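Local structure of hydroquinone dioxygenase small subunit (Pseudomonas sp., 4ZXA) at residues V55-G60 and E160-I165; A77-F82 and Q151-P156; E81-M86 and H128-P133. The protein forms, together with a large subunit, the two-subunit hydroquinone 1,2-dioxygenase PnpCD, an iron-dependent enzyme to which this chain contributes a cupin-family subunit. All coordinates share one frame; numbering follows the deposited sequence.

How the contacts relate
All three contacts reach one sheet of the cupin-family chain. Contacts 2 and 3 share Glu81 and Phe82 on strand 81-87, which has strand 145-153 on one side and strand 128-132 on the other; the centres of contacts 2 and 3 are about 12 Å apart. Contact 1 lies toward the other end of the sheet, where helix 162-165 packs on strand 52-58, with its centre about 15 Å from that of contact 2 and about 20 Å from that of contact 3. Contacts 1 and 2 touch through a probable hydrogen bond from Lys154 N to Gly60 O. Nearest atoms of contacts 1 and 3 stay about 10 Å apart. The large subunit packs against each contact.

Contact 1 of 3, residues V55-G60 and E160-I165; sequences VGLNLG and EKWAEI
Trp162 brings the outer carbons of its six-membered ring (CZ2, CH2, CZ3) up to the backbone of Val55 and Gly56 and to Leu57, joining the short helix 162-165 near the C-terminus to strand 52-58 of the cupin sheet. The strand has a classic beta bulge here, Val55 and Gly56 both facing Val63. Trp162 CZ3 meets Val55 O at the ring edge, near the ring plane, at 3.6 Å, and Trp162 CH2 lies 3.9 Å from Gly56 N. Leu57 CB approaches Trp162 CZ2 obliquely at 3.8 Å. Beside the indole contact, Val55 CG1 touches Ile165 CD1 at 4.0 Å, the two side chains crossing at about a right angle. Ile165 CG1 sits between its backbone N and carbonyl carbon (chi1 56°), a placing from which CD1 reaches the strand. Val43 of helix 40-45 packs on both Val55 and Ile165, while Ile337 of the large subunit lies against Trp162.

The carboxylate of Glu160 fixes the turn of the indole and also borders Leu57, whose CD2 is 3.5 Å from Glu160 OE2. Glu160 OE1 is paired with Lys154 NZ in a salt bridge modelled implausibly short, so its exact geometry is doubtful. Trp162 NE1 donates to Glu160 OE2 at 3.0 Å in a nearly straight bond (172°) that lies in the indole plane and meets the oxygen on its anti side, 29° out of the carboxylate plane.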
ATOM      1  N   VAL A  55     -21.727  27.259 -10.781  1.00 24.14           N
ATOM      2  CA  VAL A  55     -20.373  26.752 -10.550  1.00 26.45           C
ATOM      3  C   VAL A  55     -20.305  25.251 -10.812  1.00 28.96           C
ATOM      4  O   VAL A  55     -19.224  24.683 -10.931  1.00 30.05           O
ATOM      5  CB  VAL A  55     -19.861  27.085  -9.121  1.00 24.86           C
ATOM      6  CG1 VAL A  55     -19.686  28.600  -8.978  1.00 28.01           C
ATOM      7  CG2 VAL A  55     -20.828  26.586  -8.067  1.00 22.77           C
ATOM      8  N   GLY A  56     -21.467  24.618 -10.935  1.00 27.51           N
ATOM      9  CA  GLY A  56     -21.528  23.230 -11.348  1.00 20.75           C
ATOM     10  C   GLY A  56     -22.717  23.018 -12.261  1.00 26.54           C
ATOM     11  O   GLY A  56     -23.816  23.508 -11.977  1.00 26.13           O
ATOM     12  N   LEU A  57     -22.508  22.284 -13.355  1.00 23.59           N
ATOM     13  CA  LEU A  57     -23.585  21.993 -14.297  1.00 24.66           C
ATOM     14  C   LEU A  57     -23.559  20.539 -14.790  1.00 23.91           C
ATOM     15  O   LEU A  57     -22.584  20.104 -15.410  1.00 20.04           O
ATOM     16  CB  LEU A  57     -23.516  22.953 -15.485  1.00 20.68           C
ATOM     17  CG  LEU A  57     -24.521  22.693 -16.603  1.00 21.46           C
ATOM     18  CD1 LEU A  57     -25.947  22.744 -16.081  1.00 22.08           C
ATOM     19  CD2 LEU A  57     -24.314  23.707 -17.720  1.00 26.36           C
ATOM     20  N   ASN A  58     -24.630  19.793 -14.519  1.00 21.44           N
ATOM     21  CA  ASN A  58     -24.692  18.387 -14.935  1.00 21.39           C
ATOM     22  C   ASN A  58     -26.039  18.045 -15.534  1.00 24.88           C
ATOM     23  O   ASN A  58     -27.044  17.950 -14.818  1.00 23.79           O
ATOM     24  CB  ASN A  58     -24.373  17.440 -13.767  1.00 25.84           C
ATOM     25  CG  ASN A  58     -24.085  16.013 -14.232  1.00 28.03           C
ATOM     26  OD1 ASN A  58     -24.611  15.569 -15.249  1.00 29.57           O
ATOM     27  ND2 ASN A  58     -23.237  15.298 -13.496  1.00 20.96           N
ATOM     28  N   LEU A  59     -26.069  17.871 -16.851  1.00 18.75           N
ATOM     29  CA  LEU A  59     -27.327  17.583 -17.525  1.00 19.93           C
ATOM     30  C   LEU A  59     -28.465  18.515 -17.069  1.00 26.07           C
ATOM     31  O   LEU A  59     -29.580  18.070 -16.795  1.00 25.20           O
ATOM     32  CB  LEU A  59     -27.736  16.126 -17.304  1.00 21.23           C
ATOM     33  CG  LEU A  59     -28.719  15.601 -18.356  1.00 25.79           C
ATOM     34  CD1 LEU A  59     -27.986  15.369 -19.675  1.00 22.17           C
ATOM     35  CD2 LEU A  59     -29.419  14.338 -17.878  1.00 24.29           C
ATOM     36  N   GLY A  60     -28.185  19.810 -16.967  1.00 26.56           N
ATOM     37  CA  GLY A  60     -29.236  20.754 -16.652  1.00 24.91           C
ATOM     38  C   GLY A  60     -29.466  20.955 -15.173  1.00 22.28           C
ATOM     39  O   GLY A  60     -30.206  21.844 -14.781  1.00 21.32           O
ATOM     40  N   GLU A 160     -24.124  31.893 -16.306  1.00 23.61           N
ATOM     41  CA  GLU A 160     -22.922  31.153 -16.618  1.00 26.98           C
ATOM     42  C   GLU A 160     -21.815  32.111 -17.029  1.00 33.54           C
ATOM     43  O   GLU A 160     -22.014  32.993 -17.871  1.00 33.87           O
ATOM     44  CB  GLU A 160     -23.178  30.143 -17.735  1.00 28.03           C
ATOM     45  CG  GLU A 160     -24.054  28.970 -17.327  1.00 30.46           C
ATOM     46  CD  GLU A 160     -24.335  28.040 -18.498  1.00 34.90           C
ATOM     47  OE1 GLU A 160     -25.251  28.341 -19.288  1.00 40.40           O
ATOM     48  OE2 GLU A 160     -23.626  27.025 -18.648  1.00 28.97           O
ATOM     49  N   LYS A 161     -20.645  31.944 -16.424  1.00 34.31           N
ATOM     50  CA  LYS A 161     -19.489  32.737 -16.807  1.00 28.51           C
ATOM     51  C   LYS A 161     -18.229  31.948 -16.529  1.00 29.50           C
ATOM     52  O   LYS A 161     -17.329  32.410 -15.814  1.00 29.79           O
ATOM     53  CB  LYS A 161     -19.475  34.091 -16.085  1.00 40.34           C
ATOM     54  CG  LYS A 161     -19.817  34.072 -14.586  1.00 40.27           C
ATOM     55  CD  LYS A 161     -19.029  35.159 -13.860  1.00 39.62           C
ATOM     56  CE  LYS A 161     -19.854  35.884 -12.794  1.00 41.62           C
ATOM     57  NZ  LYS A 161     -18.967  36.729 -11.894  1.00 38.69           N
ATOM     58  N   TRP A 162     -18.180  30.750 -17.106  1.00 27.41           N
ATOM     59  CA  TRP A 162     -17.098  29.810 -16.849  1.00 28.85           C
ATOM     60  C   TRP A 162     -15.719  30.429 -17.076  1.00 28.38           C
ATOM     61  O   TRP A 162     -14.834  30.320 -16.232  1.00 31.14           O
ATOM     62  CB  TRP A 162     -17.287  28.521 -17.678  1.00 31.59           C
ATOM     63  CG  TRP A 162     -18.636  27.890 -17.454  1.00 27.46           C
ATOM     64  CD1 TRP A 162     -19.738  28.027 -18.237  1.00 24.64           C
ATOM     65  CD2 TRP A 162     -19.025  27.043 -16.357  1.00 28.76           C
ATOM     66  NE1 TRP A 162     -20.794  27.329 -17.700  1.00 25.91           N
ATOM     67  CE2 TRP A 162     -20.384  26.716 -16.546  1.00 24.11           C
ATOM     68  CE3 TRP A 162     -18.354  26.538 -15.229  1.00 22.88           C
ATOM     69  CZ2 TRP A 162     -21.091  25.898 -15.659  1.00 21.39           C
ATOM     70  CZ3 TRP A 162     -19.055  25.731 -14.347  1.00 23.98           C
ATOM     71  CH2 TRP A 162     -20.415  25.419 -14.569  1.00 24.13           C
ATOM     72  N   ALA A 163     -15.532  31.087 -18.208  1.00 30.94           N
ATOM     73  CA  ALA A 163     -14.212  31.613 -18.545  1.00 38.81           C
ATOM     74  C   ALA A 163     -13.735  32.607 -17.489  1.00 33.16           C
ATOM     75  O   ALA A 163     -12.536  32.769 -17.271  1.00 40.76           O
ATOM     76  CB  ALA A 163     -14.215  32.242 -19.937  1.00 35.48           C
ATOM     77  N   GLU A 164     -14.682  33.238 -16.810  1.00 30.18           N
ATOM     78  CA  GLU A 164     -14.353  34.199 -15.770  1.00 35.27           C
ATOM     79  C   GLU A 164     -13.956  33.540 -14.455  1.00 42.16           C
ATOM     80  O   GLU A 164     -13.109  34.071 -13.729  1.00 40.06           O
ATOM     81  CB  GLU A 164     -15.541  35.108 -15.490  1.00 36.75           C
ATOM     82  CG  GLU A 164     -15.818  36.172 -16.520  1.00 42.23           C
ATOM     83  CD  GLU A 164     -16.930  37.100 -16.050  1.00 53.22           C
ATOM     84  OE1 GLU A 164     -16.789  37.673 -14.940  1.00 57.93           O
ATOM     85  OE2 GLU A 164     -17.948  37.233 -16.766  1.00 46.44           O
ATOM     86  N   ILE A 165     -14.586  32.409 -14.129  1.00 36.78           N
ATOM     87  CA  ILE A 165     -14.411  31.822 -12.797  1.00 34.60           C
ATOM     88  C   ILE A 165     -13.508  30.584 -12.697  1.00 33.27           C
ATOM     89  O   ILE A 165     -13.002  30.288 -11.620  1.00 37.87           O
ATOM     90  CB  ILE A 165     -15.756  31.504 -12.108  1.00 31.39           C
ATOM     91  CG1 ILE A 165     -16.619  30.575 -12.970  1.00 30.27           C
ATOM     92  CG2 ILE A 165     -16.489  32.771 -11.772  1.00 32.64           C
ATOM     93  CD1 ILE A 165     -17.627  29.770 -12.152  1.00 26.28           C
TER

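Contact 2 of 3, residues A77-F82 and Q151-P156; sequences AAHDEF and QTIKGP
Two backbone hydrogen bonds join Phe82 and Gln151 as an antiparallel hydrogen-bonded pair: Phe82 N to Gln151 O at 3.2 Å and Gln151 N to Phe82 O at 3.0 Å.

Among polar side chains, Thr152 OG1 donates to Glu81 OE2 at 2.8 Å, using the anti lone pair of that oxygen. Thr152 holds OG1 opposite its own backbone N (chi1 -171°), which sets the hydroxyl beside the parallel-running Glu81 chain; the second oxygen, Glu81 OE1, is bound by Tyr138 OH. On the sheet face of Phe82 and Gln151, the amide lies alongside the phenyl ring, the planes 38° apart, with Gln151 OE1 3.1 Å from Phe82 CD2. That amide is gripped at both ends by the large subunit, through its Ser236 and Ser241.

The imidazole of His79 is packed on both faces. Ile153 CD1 forms a CH-pi contact over one face, 3.8 Å from the ring centroid, while Ala77 CB covers the opposite face and Thr152 OG1 stands at the edge. His79 ND1 to Asp80 O, 2.8 Å and 168°, pins the ring's rotation, and Gly106 N is a partner of His79 NE2.

This is antiparallel strand pairing inside a cupin beta sheet, at the point where a loop enters strand 81-87.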
ATOM      1  N   ALA A  77     -39.985  28.275  -7.278  1.00 24.23           N
ATOM      2  CA  ALA A  77     -39.819  27.234  -8.283  1.00 28.59           C
ATOM      3  C   ALA A  77     -40.929  26.212  -8.164  1.00 30.69           C
ATOM      4  O   ALA A  77     -41.637  26.173  -7.160  1.00 28.05           O
ATOM      5  CB  ALA A  77     -38.454  26.555  -8.151  1.00 28.72           C
ATOM      6  N   ALA A  78     -41.063  25.381  -9.194  1.00 33.45           N
ATOM      7  CA  ALA A  78     -42.108  24.372  -9.228  1.00 32.57           C
ATOM      8  C   ALA A  78     -41.644  23.078  -8.571  1.00 28.35           C
ATOM      9  O   ALA A  78     -42.429  22.152  -8.392  1.00 30.62           O
ATOM     10  CB  ALA A  78     -42.554  24.115 -10.668  1.00 30.19           C
ATOM     11  N   HIS A  79     -40.366  23.016  -8.213  1.00 33.54           N
ATOM     12  CA  HIS A  79     -39.810  21.826  -7.555  1.00 33.35           C
ATOM     13  C   HIS A  79     -38.997  22.228  -6.335  1.00 26.74           C
ATOM     14  O   HIS A  79     -38.666  23.394  -6.168  1.00 32.54           O
ATOM     15  CB  HIS A  79     -38.917  21.083  -8.529  1.00 25.10           C
ATOM     16  CG  HIS A  79     -37.863  21.950  -9.123  1.00 26.63           C
ATOM     17  ND1 HIS A  79     -36.764  22.381  -8.408  1.00 27.41           N
ATOM     18  CD2 HIS A  79     -37.751  22.503 -10.354  1.00 28.86           C
ATOM     19  CE1 HIS A  79     -36.014  23.144  -9.180  1.00 30.15           C
ATOM     20  NE2 HIS A  79     -36.594  23.240 -10.366  1.00 27.77           N
ATOM     21  N   ASP A  80     -38.671  21.270  -5.482  1.00 29.58           N
ATOM     22  CA  ASP A  80     -37.782  21.538  -4.353  1.00 23.86           C
ATOM     23  C   ASP A  80     -36.419  22.113  -4.761  1.00 28.26           C
ATOM     24  O   ASP A  80     -35.856  21.763  -5.812  1.00 32.05           O
ATOM     25  CB  ASP A  80     -37.546  20.265  -3.561  1.00 25.91           C
ATOM     26  CG  ASP A  80     -38.776  19.809  -2.815  1.00 29.15           C
ATOM     27  OD1 ASP A  80     -39.626  20.667  -2.515  1.00 27.15           O
ATOM     28  OD2 ASP A  80     -38.886  18.598  -2.519  1.00 30.47           O
ATOM     29  N   GLU A  81     -35.897  22.993  -3.910  1.00 27.53           N
ATOM     30  CA  GLU A  81     -34.533  23.521  -4.016  1.00 21.44           C
ATOM     31  C   GLU A  81     -33.905  23.466  -2.634  1.00 20.71           C
ATOM     32  O   GLU A  81     -34.597  23.256  -1.634  1.00 22.32           O
ATOM     33  CB  GLU A  81     -34.537  24.968  -4.514  1.00 21.86           C
ATOM     34  CG  GLU A  81     -34.913  25.129  -5.970  1.00 22.96           C
ATOM     35  CD  GLU A  81     -35.279  26.562  -6.316  1.00 30.60           C
ATOM     36  OE1 GLU A  81     -36.188  27.116  -5.660  1.00 27.97           O
ATOM     37  OE2 GLU A  81     -34.666  27.138  -7.245  1.00 29.44           O
ATOM     38  N   PHE A  82     -32.598  23.657  -2.559  1.00 18.97           N
ATOM     39  CA  PHE A  82     -31.947  23.628  -1.262  1.00 19.56           C
ATOM     40  C   PHE A  82     -30.893  24.712  -1.165  1.00 19.87           C
ATOM     41  O   PHE A  82     -30.307  25.103  -2.170  1.00 22.63           O
ATOM     42  CB  PHE A  82     -31.314  22.263  -1.035  1.00 19.84           C
ATOM     43  CG  PHE A  82     -32.287  21.134  -1.084  1.00 21.40           C
ATOM     44  CD1 PHE A  82     -32.944  20.724   0.066  1.00 21.89           C
ATOM     45  CD2 PHE A  82     -32.559  20.485  -2.281  1.00 21.52           C
ATOM     46  CE1 PHE A  82     -33.854  19.671   0.034  1.00 25.60           C
ATOM     47  CE2 PHE A  82     -33.471  19.442  -2.332  1.00 22.62           C
ATOM     48  CZ  PHE A  82     -34.121  19.026  -1.171  1.00 25.34           C
ATOM     49  N   GLN A 151     -28.677  24.365  -4.544  1.00 19.44           N
ATOM     50  CA  GLN A 151     -28.896  23.201  -5.393  1.00 23.13           C
ATOM     51  C   GLN A 151     -30.235  23.312  -6.123  1.00 22.65           C
ATOM     52  O   GLN A 151     -31.296  23.344  -5.498  1.00 17.43           O
ATOM     53  CB  GLN A 151     -28.874  21.935  -4.547  1.00 21.96           C
ATOM     54  CG  GLN A 151     -29.232  20.669  -5.305  1.00 17.97           C
ATOM     55  CD  GLN A 151     -29.481  19.526  -4.348  1.00 20.62           C
ATOM     56  OE1 GLN A 151     -29.722  19.756  -3.160  1.00 23.48           O
ATOM     57  NE2 GLN A 151     -29.418  18.290  -4.844  1.00 19.94           N
ATOM     58  N   THR A 152     -30.189  23.365  -7.447  1.00 18.72           N
ATOM     59  CA  THR A 152     -31.413  23.592  -8.205  1.00 25.27           C
ATOM     60  C   THR A 152     -31.260  23.170  -9.668  1.00 24.27           C
ATOM     61  O   THR A 152     -30.401  22.346  -9.988  1.00 24.00           O
ATOM     62  CB  THR A 152     -31.877  25.080  -8.090  1.00 24.26           C
ATOM     63  OG1 THR A 152     -33.181  25.230  -8.669  1.00 25.37           O
ATOM     64  CG2 THR A 152     -30.888  26.026  -8.778  1.00 19.84           C
ATOM     65  N   ILE A 153     -32.079  23.742 -10.552  1.00 21.84           N
ATOM     66  CA  ILE A 153     -32.032  23.416 -11.972  1.00 20.96           C
ATOM     67  C   ILE A 153     -31.821  24.675 -12.802  1.00 24.01           C
ATOM     68  O   ILE A 153     -32.398  25.709 -12.504  1.00 27.05           O
ATOM     69  CB  ILE A 153     -33.335  22.712 -12.400  1.00 23.04           C
ATOM     70  CG1 ILE A 153     -33.520  21.432 -11.573  1.00 25.06           C
ATOM     71  CG2 ILE A 153     -33.354  22.444 -13.911  1.00 23.65           C
ATOM     72  CD1 ILE A 153     -34.789  20.651 -11.887  1.00 28.00           C
ATOM     73  N   LYS A 154     -30.990  24.593 -13.838  1.00 25.01           N
ATOM     74  CA  LYS A 154     -30.698  25.761 -14.675  1.00 25.21           C
ATOM     75  C   LYS A 154     -32.002  26.440 -15.077  1.00 31.45           C
ATOM     76  O   LYS A 154     -32.917  25.785 -15.582  1.00 28.56           O
ATOM     77  CB  LYS A 154     -29.902  25.363 -15.924  1.00 26.54           C
ATOM     78  CG  LYS A 154     -28.808  26.353 -16.341  1.00 26.05           C
ATOM     79  CD  LYS A 154     -29.160  27.033 -17.640  1.00 32.89           C
ATOM     80  CE  LYS A 154     -28.458  26.431 -18.833  1.00 34.41           C
ATOM     81  NZ  LYS A 154     -27.042  26.845 -18.872  1.00 46.63           N
ATOM     82  N   GLY A 155     -32.082  27.747 -14.824  1.00 29.68           N
ATOM     83  CA  GLY A 155     -33.257  28.541 -15.139  1.00 29.24           C
ATOM     84  C   GLY A 155     -32.935  29.929 -15.674  1.00 32.32           C
ATOM     85  O   GLY A 155     -31.775  30.232 -15.970  1.00 29.09           O
ATOM     86  N   PRO A 156     -33.965  30.780 -15.802  1.00 32.02           N
ATOM     87  CA  PRO A 156     -33.872  32.141 -16.357  1.00 32.77           C
ATOM     88  C   PRO A 156     -32.890  33.034 -15.605  1.00 29.90           C
ATOM     89  O   PRO A 156     -32.310  33.927 -16.225  1.00 30.62           O
ATOM     90  CB  PRO A 156     -35.284  32.697 -16.161  1.00 33.73           C
ATOM     91  CG  PRO A 156     -36.161  31.510 -16.047  1.00 35.27           C
ATOM     92  CD  PRO A 156     -35.334  30.447 -15.375  1.00 35.66           C
TER

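Contact 3 of 3, residues E81-M86 and H128-P133; sequences EFAIVM and HQCLLP
From Glu81 paired with Leu132 to Ile84 paired with Gln129, strands 81-86 and 128-132 run antiparallel, their directions 158° apart, with hydrogen-bonded and non-hydrogen-bonded pairs in turn. Leu132 N to Glu81 O (2.8 Å) and Glu81 N to Leu132 O (3.1 Å) close one end; Ala83 and Cys130 exchange the next two bonds. A water lies within hydrogen-bonding distance of both Glu81 OE1 and Leu132 O.

On the face of Ala83 and Cys130, Leu132 CD1 packs 4.1 Å from Ala83 CB and also reaches Glu81 CB. On the other face, Leu131 CD1 comes obliquely to Phe82 CE1 at 3.7 Å. There Ile84 CD1 packs on Gln129 CB and CG, 3.5 Å from CG, and the extended Gln129 chain (chi1 178°, chi2 176°) carries the amide out to the large subunit, where Gln129 NE2 bonds to the Thr235 carbonyl. Cut back to an alanine here, the side chain would probably leave that carbonyl without its amide donor and Ile84 CD1 without the cover of the CG methylene.

Strand 145-153 flanks strand 81-87 on its other side. Phe94 of strand 89-97 touches Cys130 and Leu132, and Leu124 of strand 116-125 touches Cys130 and Val85, which places the second sheet over the face of Ala83, Cys130 and Leu132. Beyond strand 128-132 the sheet continues into the large subunit, whose strand pairs antiparallel with His128, Gln129 and Cys130.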
ATOM      1  N   GLU A  81     -35.897  22.993  -3.910  1.00 27.53           N
ATOM      2  CA  GLU A  81     -34.533  23.521  -4.016  1.00 21.44           C
ATOM      3  C   GLU A  81     -33.905  23.466  -2.634  1.00 20.71           C
ATOM      4  O   GLU A  81     -34.597  23.256  -1.634  1.00 22.32           O
ATOM      5  CB  GLU A  81     -34.537  24.968  -4.514  1.00 21.86           C
ATOM      6  CG  GLU A  81     -34.913  25.129  -5.970  1.00 22.96           C
ATOM      7  CD  GLU A  81     -35.279  26.562  -6.316  1.00 30.60           C
ATOM      8  OE1 GLU A  81     -36.188  27.116  -5.660  1.00 27.97           O
ATOM      9  OE2 GLU A  81     -34.666  27.138  -7.245  1.00 29.44           O
ATOM     10  N   PHE A  82     -32.598  23.657  -2.559  1.00 18.97           N
ATOM     11  CA  PHE A  82     -31.947  23.628  -1.262  1.00 19.56           C
ATOM     12  C   PHE A  82     -30.893  24.712  -1.165  1.00 19.87           C
ATOM     13  O   PHE A  82     -30.307  25.103  -2.170  1.00 22.63           O
ATOM     14  CB  PHE A  82     -31.314  22.263  -1.035  1.00 19.84           C
ATOM     15  CG  PHE A  82     -32.287  21.134  -1.084  1.00 21.40           C
ATOM     16  CD1 PHE A  82     -32.944  20.724   0.066  1.00 21.89           C
ATOM     17  CD2 PHE A  82     -32.559  20.485  -2.281  1.00 21.52           C
ATOM     18  CE1 PHE A  82     -33.854  19.671   0.034  1.00 25.60           C
ATOM     19  CE2 PHE A  82     -33.471  19.442  -2.332  1.00 22.62           C
ATOM     20  CZ  PHE A  82     -34.121  19.026  -1.171  1.00 25.34           C
ATOM     21  N   ALA A  83     -30.651  25.202   0.045  1.00 22.48           N
ATOM     22  CA  ALA A  83     -29.632  26.229   0.248  1.00 22.90           C
ATOM     23  C   ALA A  83     -28.726  25.835   1.398  1.00 26.30           C
ATOM     24  O   ALA A  83     -29.213  25.419   2.464  1.00 25.31           O
ATOM     25  CB  ALA A  83     -30.277  27.580   0.523  1.00 21.67           C
ATOM     26  N   ILE A  84     -27.417  25.938   1.161  1.00 23.19           N
ATOM     27  CA  ILE A  84     -26.410  25.766   2.209  1.00 26.78           C
ATOM     28  C   ILE A  84     -25.696  27.080   2.437  1.00 26.12           C
ATOM     29  O   ILE A  84     -25.127  27.658   1.508  1.00 24.57           O
ATOM     30  CB  ILE A  84     -25.298  24.777   1.812  1.00 31.48           C
ATOM     31  CG1 ILE A  84     -25.871  23.546   1.107  1.00 27.07           C
ATOM     32  CG2 ILE A  84     -24.448  24.404   3.041  1.00 23.83           C
ATOM     33  CD1 ILE A  84     -26.242  22.470   2.043  1.00 26.52           C
ATOM     34  N   VAL A  85     -25.699  27.549   3.674  1.00 28.87           N
ATOM     35  CA  VAL A  85     -24.952  28.754   4.002  1.00 28.69           C
ATOM     36  C   VAL A  85     -23.497  28.400   4.258  1.00 27.39           C
ATOM     37  O   VAL A  85     -23.181  27.703   5.219  1.00 31.10           O
ATOM     38  CB  VAL A  85     -25.535  29.448   5.227  1.00 30.26           C
ATOM     39  CG1 VAL A  85     -24.587  30.555   5.708  1.00 32.05           C
ATOM     40  CG2 VAL A  85     -26.905  29.996   4.891  1.00 28.75           C
ATOM     41  N   MET A  86     -22.613  28.877   3.392  1.00 29.02           N
ATOM     42  CA  MET A  86     -21.193  28.536   3.476  1.00 29.05           C
ATOM     43  C   MET A  86     -20.358  29.577   4.236  1.00 28.25           C
ATOM     44  O   MET A  86     -19.233  29.307   4.632  1.00 31.07           O
ATOM     45  CB  MET A  86     -20.629  28.291   2.072  1.00 24.17           C
ATOM     46  CG  MET A  86     -20.990  26.930   1.499  1.00 23.96           C
ATOM     47  SD  MET A  86     -20.116  25.558   2.311  1.00 34.53           S
ATOM     48  CE  MET A  86     -21.235  25.214   3.656  1.00 30.43           C
ATOM     49  N   HIS A 128     -25.138  25.480   7.738  1.00 21.97           N
ATOM     50  CA  HIS A 128     -26.550  25.167   7.873  1.00 26.68           C
ATOM     51  C   HIS A 128     -27.253  25.021   6.526  1.00 29.71           C
ATOM     52  O   HIS A 128     -26.960  25.739   5.560  1.00 25.39           O
ATOM     53  CB  HIS A 128     -27.262  26.218   8.727  1.00 28.83           C
ATOM     54  CG  HIS A 128     -26.766  26.275  10.139  1.00 32.78           C
ATOM     55  ND1 HIS A 128     -27.103  27.292  10.997  1.00 32.54           N
ATOM     56  CD2 HIS A 128     -25.954  25.440  10.827  1.00 31.95           C
ATOM     57  CE1 HIS A 128     -26.526  27.078  12.176  1.00 30.97           C
ATOM     58  NE2 HIS A 128     -25.824  25.958  12.088  1.00 35.17           N
ATOM     59  N   GLN A 129     -28.197  24.087   6.481  1.00 27.50           N
ATOM     60  CA  GLN A 129     -28.945  23.792   5.272  1.00 26.22           C
ATOM     61  C   GLN A 129     -30.447  23.936   5.560  1.00 24.75           C
ATOM     62  O   GLN A 129     -30.924  23.596   6.649  1.00 18.28           O
ATOM     63  CB  GLN A 129     -28.602  22.366   4.801  1.00 25.61           C
ATOM     64  CG  GLN A 129     -29.335  21.867   3.561  1.00 23.97           C
ATOM     65  CD  GLN A 129     -28.858  20.476   3.112  1.00 30.12           C
ATOM     66  OE1 GLN A 129     -27.661  20.253   2.902  1.00 27.84           O
ATOM     67  NE2 GLN A 129     -29.796  19.537   2.969  1.00 24.08           N
ATOM     68  N   CYS A 130     -31.189  24.454   4.589  1.00 20.40           N
ATOM     69  CA  CYS A 130     -32.631  24.399   4.682  1.00 23.84           C
ATOM     70  C   CYS A 130     -33.245  23.933   3.364  1.00 23.61           C
ATOM     71  O   CYS A 130     -32.652  24.089   2.289  1.00 21.76           O
ATOM     72  CB  CYS A 130     -33.216  25.758   5.099  1.00 29.83           C
ATOM     73  SG  CYS A 130     -33.330  26.951   3.761  1.00 37.30           S
ATOM     74  N   LEU A 131     -34.441  23.360   3.466  1.00 26.34           N
ATOM     75  CA  LEU A 131     -35.269  23.047   2.304  1.00 29.79           C
ATOM     76  C   LEU A 131     -35.960  24.321   1.782  1.00 29.49           C
ATOM     77  O   LEU A 131     -36.440  25.149   2.556  1.00 29.10           O
ATOM     78  CB  LEU A 131     -36.313  21.981   2.680  1.00 28.53           C
ATOM     79  CG  LEU A 131     -37.546  21.706   1.803  1.00 29.48           C
ATOM     80  CD1 LEU A 131     -37.172  21.218   0.406  1.00 30.49           C
ATOM     81  CD2 LEU A 131     -38.435  20.685   2.482  1.00 24.43           C
ATOM     82  N   LEU A 132     -35.969  24.482   0.467  1.00 26.89           N
ATOM     83  CA  LEU A 132     -36.763  25.511  -0.181  1.00 28.43           C
ATOM     84  C   LEU A 132     -37.929  24.812  -0.880  1.00 29.45           C
ATOM     85  O   LEU A 132     -37.833  24.464  -2.055  1.00 24.44           O
ATOM     86  CB  LEU A 132     -35.907  26.275  -1.188  1.00 24.14           C
ATOM     87  CG  LEU A 132     -34.653  26.894  -0.561  1.00 23.31           C
ATOM     88  CD1 LEU A 132     -33.708  27.405  -1.639  1.00 24.02           C
ATOM     89  CD2 LEU A 132     -35.015  28.011   0.427  1.00 23.56           C
ATOM     90  N   PRO A 133     -39.038  24.610  -0.150  1.00 30.45           N
ATOM     91  CA  PRO A 133     -40.165  23.775  -0.593  1.00 28.85           C
ATOM     92  C   PRO A 133     -40.748  24.262  -1.914  1.00 37.26           C
ATOM     93  O   PRO A 133     -40.884  25.481  -2.125  1.00 31.95           O
ATOM     94  CB  PRO A 133     -41.210  23.952   0.513  1.00 21.20           C
ATOM     95  CG  PRO A 133     -40.465  24.557   1.679  1.00 33.03           C
ATOM     96  CD  PRO A 133     -39.342  25.352   1.084  1.00 26.02           C
TER
HETATM   97  O   HOH W   1     -38.231  26.274  -4.374  1.00 26.85           O